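Local structure of BF1531-like N-terminal domain-containing protein (3SLR) at residues Arg318-Gln321 against Arg322-Ile326; Asn342-Arg345 against Glu346-Gly350; Ile211-Ile214 against Ala215-Gly219. The protein is of unknown function but binds magnesium through a HAD-like phosphatase domain that follows an FkbH-type N-terminal domain, and may hydrolyse ester bonds. All coordinates share one frame; numbering follows the deposited sequence. Where two conformers were deposited one is given.

Interaction 1: Arg318-Gln321 against Arg322-Ile326; sequences RTIQ and RTLNI
Arg318 to Gln321 hand their carbonyls in turn to the amides of Arg322 to Asn325, closing the last turn of helix 313-324 of the HAD-like domain before Asn325 takes a positive phi (54°) and turns the chain out. Asparagine tolerates this left-handed backbone conformation better than most residues. Gln321 then ties down the departing chain: its NE2 donates to Ile326 O at 2.8 Å, reaching that oxygen from above its carbonyl plane. Glutamine suits the place because its chain is long enough and ends in an N-H donor; with CG opposite the backbone N (chi1 -174°), a bend at the next torsion (-83°) brings the amide round to Ile326.

Thr323 makes a second side-chain bond. OG1 stands beside its own backbone N and gives its proton to Thr319 O at 2.8 Å, while Thr323 N reaches the same oxygen at 3.0 Å from the opposite face of the carbonyl. One acceptor thus serves two donors, a role suited to a short hydroxyl side chain that can turn back to the preceding turn.

Toward solvent, Arg318 and Arg322 run alongside each other in the same direction. Arg318 CB sits over one face of the Arg322 guanidinium, near its rim, 4.1 Å from CZ of Arg322; the charged ends stay apart, and in the modelled conformer Arg318 pairs with Asp315. On the inner side Ile320 CG2 meets Leu324 CD1 at 3.8 Å, and both side chains lie on Val305 of an edge strand.

The chemistry therefore divides by face: branched hydrocarbon against the sheet, long charged chains outside, and two side-chain hydrogen bonds that reinforce the helix end, one of them, from Gln321 NE2, tying Ile326 to it as the chain leaves.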
# COMPACT_ATOMS: atom_id res chain seq x y z
N ARG A 318 24.89 -2.99 -8.52
CA ARG A 318 25.88 -2.74 -7.48
C ARG A 318 26.52 -1.37 -7.69
O ARG A 318 26.70 -0.61 -6.75
CB ARG A 318 26.92 -3.86 -7.42
CG ARG A 318 26.30 -5.22 -7.13
CD ARG A 318 27.35 -6.31 -6.95
NE ARG A 318 26.71 -7.62 -6.94
CZ ARG A 318 26.64 -8.42 -7.99
NH1 ARG A 318 27.19 -8.06 -9.14
NH2 ARG A 318 26.03 -9.59 -7.89
N THR A 319 26.83 -1.05 -8.95
CA THR A 319 27.41 0.25 -9.27
C THR A 319 26.47 1.37 -8.84
O THR A 319 26.88 2.33 -8.19
CB THR A 319 27.74 0.35 -10.78
OG1 THR A 319 28.76 -0.60 -11.10
CG2 THR A 319 28.22 1.75 -11.12
N ILE A 320 25.20 1.23 -9.20
CA ILE A 320 24.19 2.20 -8.80
C ILE A 320 24.10 2.32 -7.27
O ILE A 320 24.10 3.43 -6.73
CB ILE A 320 22.82 1.82 -9.39
CG1 ILE A 320 22.84 2.03 -10.91
CG2 ILE A 320 21.73 2.66 -8.73
CD1 ILE A 320 21.70 1.36 -11.63
N GLN A 321 24.02 1.19 -6.58
CA GLN A 321 23.92 1.18 -5.12
C GLN A 321 25.10 1.90 -4.49
O GLN A 321 24.94 2.69 -3.55
CB GLN A 321 23.84 -0.26 -4.60
CG GLN A 321 23.59 -0.41 -3.10
CD GLN A 321 24.86 -0.29 -2.26
OE1 GLN A 321 25.97 -0.53 -2.73
NE2 GLN A 321 24.68 0.09 -1.00
N ARG A 322 26.29 1.66 -5.02
CA ARG A 322 27.49 2.24 -4.46
C ARG A 322 27.51 3.74 -4.68
O ARG A 322 27.97 4.49 -3.83
CB ARG A 322 28.73 1.56 -5.04
CG ARG A 322 28.85 0.13 -4.56
CD ARG A 322 29.75 -0.72 -5.43
NE ARG A 322 29.71 -2.12 -5.02
CZ ARG A 322 30.50 -3.07 -5.52
NH1 ARG A 322 31.39 -2.77 -6.45
NH2 ARG A 322 30.40 -4.32 -5.08
N THR A 323 26.97 4.17 -5.82
CA THR A 323 26.89 5.59 -6.16
C THR A 323 25.95 6.32 -5.21
O THR A 323 26.23 7.44 -4.76
CB THR A 323 26.41 5.78 -7.62
OG1 THR A 323 27.32 5.12 -8.51
CG2 THR A 323 26.34 7.26 -7.98
N LEU A 324 24.82 5.69 -4.92
CA LEU A 324 23.77 6.30 -4.11
C LEU A 324 23.98 6.14 -2.60
O LEU A 324 23.47 6.93 -1.81
CB LEU A 324 22.41 5.73 -4.50
CG LEU A 324 22.01 6.03 -5.95
CD1 LEU A 324 20.70 5.35 -6.29
CD2 LEU A 324 21.92 7.53 -6.16
N ASN A 325 24.72 5.11 -2.21
CA ASN A 325 24.91 4.79 -0.80
C ASN A 325 23.58 4.62 -0.07
O ASN A 325 23.35 5.23 0.98
CB ASN A 325 25.77 5.85 -0.10
CG ASN A 325 26.26 5.41 1.27
OD1 ASN A 325 26.47 4.22 1.51
ND2 ASN A 325 26.43 6.36 2.17
N ILE A 326 22.69 3.82 -0.64
CA ILE A 326 21.47 3.39 0.05
C ILE A 326 21.45 1.87 -0.01
O ILE A 326 22.18 1.27 -0.80
CB ILE A 326 20.20 3.94 -0.60
CG1 ILE A 326 20.17 3.55 -2.07
CG2 ILE A 326 20.13 5.46 -0.43
CD1 ILE A 326 18.86 3.90 -2.76

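Interaction 2: Asn342-Arg345 against Glu346-Gly350; sequences NMVR and EHVPG
The His347 imidazole turns its ND1 edge to Met343, a selenomethionine in this crystal. Met343 O lies at that edge, close to the ring plane, and the selenium sits obliquely, 5.0 Å from the ring centroid of His347 and 65° off its normal. The guanidinium of Arg345 has Asn342 CG at its edge, in its plane, and its NH2 is held by Glu355 and Val353 O.

All this happens in the last turn of helix 338-347, which packs beside helix 313-324 in the HAD-like phosphatase domain. Met343 O takes a good bond from His347 N at 2.9 Å and a weak one from His347 ND1 at 3.2 Å (129° at the hydrogen). Histidine fits in that its ring N-H can add this weak second bond to the turn its backbone is closing. The side chain of Met343 crosses that of His347 at about a right angle; bends at both chi2 and chi3 carry the terminal methyl to the ring, with CE 3.6 Å from His347 ND1. A flexible, unbranched chain can make such a double bend.

Glu346 is exposed, as suits its charge, yet its chain runs back past the Asn342 carbonyl: CG comes within 3.0 Å of Asn342 O, and OE2, also an acceptor, makes no bond with that oxygen. The backbone N of Glu346 bonds to the same Asn342 O at 3.1 Å.

Val348 leaves helical geometry, yet its amide still returns to Val344 O at 2.9 Å. Pro349 then stops the pattern, since its nitrogen carries no hydrogen to offer Arg345 O. Beneath this exit, the two buried valines lie on helix 313-324, at Ile317 and Ala314 respectively, with Val344 CG1 approaching Val348 CG2 at 4.3 Å.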
# COMPACT_ATOMS: atom_id res chain seq x y z
N ASN A 342 14.92 -12.36 -13.03
CA ASN A 342 15.34 -13.54 -12.28
C ASN A 342 16.81 -13.49 -11.88
O ASN A 342 17.17 -13.89 -10.78
CB ASN A 342 15.04 -14.81 -13.07
CG ASN A 342 13.56 -15.14 -13.12
OD1 ASN A 342 12.74 -14.41 -12.55
ND2 ASN A 342 13.21 -16.22 -13.80
N MSE A 343 17.65 -12.99 -12.77
CA MSE A 343 19.06 -12.89 -12.42
C MSE A 343 19.32 -11.80 -11.36
O MSE A 343 20.13 -12.01 -10.46
CB MSE A 343 19.93 -12.75 -13.67
CG MSE A 343 20.24 -11.34 -14.08
SE MSE A 343 22.01 -10.81 -13.46
CE MSE A 343 23.05 -12.32 -14.12
N VAL A 344 18.64 -10.66 -11.44
CA VAL A 344 18.80 -9.66 -10.39
C VAL A 344 18.28 -10.20 -9.05
O VAL A 344 18.89 -9.97 -8.00
CB VAL A 344 18.14 -8.30 -10.75
CG1 VAL A 344 18.10 -7.37 -9.55
CG2 VAL A 344 18.88 -7.64 -11.91
N ARG A 345 17.18 -10.95 -9.09
CA ARG A 345 16.64 -11.56 -7.87
C ARG A 345 17.65 -12.47 -7.19
O ARG A 345 17.82 -12.42 -5.97
CB ARG A 345 15.41 -12.38 -8.18
CG ARG A 345 14.19 -11.58 -8.45
CD ARG A 345 12.95 -12.38 -8.13
NE ARG A 345 11.79 -11.70 -8.68
CZ ARG A 345 11.30 -11.93 -9.89
NH1 ARG A 345 11.87 -12.85 -10.66
NH2 ARG A 345 10.24 -11.27 -10.32
N GLU A 346 18.29 -13.31 -7.99
CA GLU A 346 19.21 -14.31 -7.44
C GLU A 346 20.52 -13.69 -7.02
O GLU A 346 21.10 -14.08 -6.00
CB GLU A 346 19.51 -15.40 -8.47
CG GLU A 346 18.30 -16.08 -9.07
CD GLU A 346 18.69 -17.08 -10.14
OE1 GLU A 346 19.81 -17.64 -10.05
OE2 GLU A 346 17.90 -17.29 -11.09
N HIS A 347 21.01 -12.72 -7.80
CA HIS A 347 22.37 -12.23 -7.61
C HIS A 347 22.47 -10.97 -6.75
O HIS A 347 23.55 -10.64 -6.27
CB HIS A 347 23.07 -12.05 -8.96
CG HIS A 347 23.37 -13.35 -9.64
ND1 HIS A 347 22.75 -13.74 -10.80
CD2 HIS A 347 24.20 -14.36 -9.29
CE1 HIS A 347 23.20 -14.94 -11.15
NE2 HIS A 347 24.08 -15.34 -10.25
N VAL A 348 21.36 -10.27 -6.56
CA VAL A 348 21.39 -9.12 -5.68
C VAL A 348 20.26 -9.22 -4.65
O VAL A 348 19.25 -8.52 -4.75
CB VAL A 348 21.26 -7.79 -6.45
CG1 VAL A 348 21.76 -6.64 -5.60
CG2 VAL A 348 22.02 -7.85 -7.78
N PRO A 349 20.40 -10.12 -3.67
CA PRO A 349 19.33 -10.27 -2.67
C PRO A 349 19.01 -8.93 -2.01
O PRO A 349 19.91 -8.14 -1.77
CB PRO A 349 19.94 -11.21 -1.63
CG PRO A 349 20.94 -12.00 -2.38
CD PRO A 349 21.49 -11.09 -3.46
N GLY A 350 17.73 -8.69 -1.72
CA GLY A 350 17.36 -7.44 -1.07
C GLY A 350 16.62 -6.52 -2.02
O GLY A 350 15.67 -5.84 -1.62

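Interaction 3: Ile211-Ile214 against Ala215-Gly219; sequences IDII and AAIQG
Ile211 O receives the amide of Ala215 at 2.8 Å in an almost straight bond (174° at the hydrogen), and Ile213 O receives that of Ile217 at 3.0 Å with similar straightness. These bonds belong to the end of helix 203-217, which closes in a Schellman motif at Gly219. There Gly219 N returns to Ala216 O at 3.0 Å, and the phi of 100° suits glycine, since a CB would press on the preceding carbonyl. Gln218 N still completes a regular bond to Ile214 O at 2.9 Å, lying in the carbonyl plane.

The polar side chains secure the helix to its surroundings. Asp212 is held by a salt bridge to Arg47 and a hydrogen bond from Asn371. Gln218 bends at its second torsion (-73°) and gives its amide NE2 to the hydroxyl of Tyr79, while its CG comes within 3.2 Å of Ile214 O.

Farther inward come the apolar residues that bury the helix against the parallel sheet of the N-terminal domain and its helix 34-46. Ile213 and Ile214 lie on Ile124 of strand 122-126, Ile214 and Ile217 on Tyr79 of strand 79-83, and Ile211 on helix 34-46. Beta-branched isoleucines give broad, stiff surfaces for that packing, whereas Ala215 and Ala216 keep their part of the buried turn slim, each CB resting near a carbonyl of the turn before. Ile213 and Ile217 point the same way, one turn apart. Ile213 CG2, opposite its backbone N, reaches forward until it touches Ile217 CD1 at 3.7 Å.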
# COMPACT_ATOMS: atom_id res chain seq x y z
N ILE A 211 1.38 -4.10 7.57
CA ILE A 211 2.80 -4.23 7.89
C ILE A 211 3.64 -3.21 7.10
O ILE A 211 4.66 -2.74 7.61
CB ILE A 211 3.32 -5.67 7.71
CG1 ILE A 211 2.65 -6.63 8.71
CG2 ILE A 211 4.86 -5.72 7.86
CD1 ILE A 211 2.82 -6.26 10.20
N ASP A 212 3.21 -2.84 5.89
CA ASP A 212 3.94 -1.83 5.12
C ASP A 212 4.09 -0.57 5.97
O ASP A 212 5.13 0.10 5.94
CB ASP A 212 3.21 -1.43 3.82
CG ASP A 212 3.18 -2.53 2.77
OD1 ASP A 212 4.03 -3.45 2.80
OD2 ASP A 212 2.30 -2.45 1.88
N ILE A 213 3.03 -0.23 6.70
CA ILE A 213 3.03 1.00 7.50
C ILE A 213 3.97 0.85 8.69
O ILE A 213 4.81 1.71 8.94
CB ILE A 213 1.61 1.37 7.99
CG1 ILE A 213 0.74 1.78 6.79
CG2 ILE A 213 1.68 2.50 9.01
CD1 ILE A 213 -0.79 1.83 7.11
N ILE A 214 3.82 -0.24 9.43
CA ILE A 214 4.71 -0.51 10.56
C ILE A 214 6.18 -0.48 10.13
O ILE A 214 6.99 0.19 10.76
CB ILE A 214 4.34 -1.84 11.22
CG1 ILE A 214 2.96 -1.71 11.87
CG2 ILE A 214 5.41 -2.24 12.25
CD1 ILE A 214 2.51 -2.92 12.63
N ALA A 215 6.51 -1.18 9.05
CA ALA A 215 7.88 -1.20 8.55
C ALA A 215 8.39 0.21 8.23
O ALA A 215 9.53 0.55 8.59
CB ALA A 215 8.01 -2.12 7.34
N ALA A 216 7.58 1.01 7.55
CA ALA A 216 7.97 2.36 7.19
C ALA A 216 8.27 3.19 8.42
O ALA A 216 9.27 3.90 8.48
CB ALA A 216 6.89 3.05 6.33
N ILE A 217 7.39 3.11 9.42
CA ILE A 217 7.62 3.81 10.68
C ILE A 217 8.92 3.35 11.36
O ILE A 217 9.65 4.17 11.94
CB ILE A 217 6.40 3.68 11.63
CG1 ILE A 217 5.20 4.41 11.03
CG2 ILE A 217 6.72 4.26 12.99
CD1 ILE A 217 3.86 4.04 11.64
N GLN A 218 9.21 2.06 11.28
CA GLN A 218 10.44 1.51 11.85
C GLN A 218 11.68 1.86 11.03
O GLN A 218 12.81 1.56 11.44
CB GLN A 218 10.33 -0.01 12.00
CG GLN A 218 9.24 -0.46 12.98
CD GLN A 218 9.61 -0.19 14.42
OE1 GLN A 218 10.70 -0.54 14.88
NE2 GLN A 218 8.71 0.45 15.15
N GLY A 219 11.48 2.51 9.88
CA GLY A 219 12.58 3.00 9.07
C GLY A 219 12.95 2.13 7.88
O GLY A 219 14.01 2.29 7.27

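In the fold
Interactions 1 and 2 end neighbouring helices of the HAD-like domain; their centres are 15 Å apart and they touch, Arg318 NH2 probably bonding to His347 O at 3.1 Å. Neither reaches the metal: the side chain of Ile320 is about 12 Å from a bound magnesium ion and that of Val344 about 11 Å. The side chains of Val344 and Asp335, which is known to bind magnesium though not in this chain, are about 7 Å apart; those of Ile320 and the ligand Asp228, about 10 Å. Helix 313-324 packs on the sheet through Ile320, and helix 338-347 on helix 313-324. Interaction 3, ending a helix of the N-terminal domain, lies about 23 Å centre to centre from each.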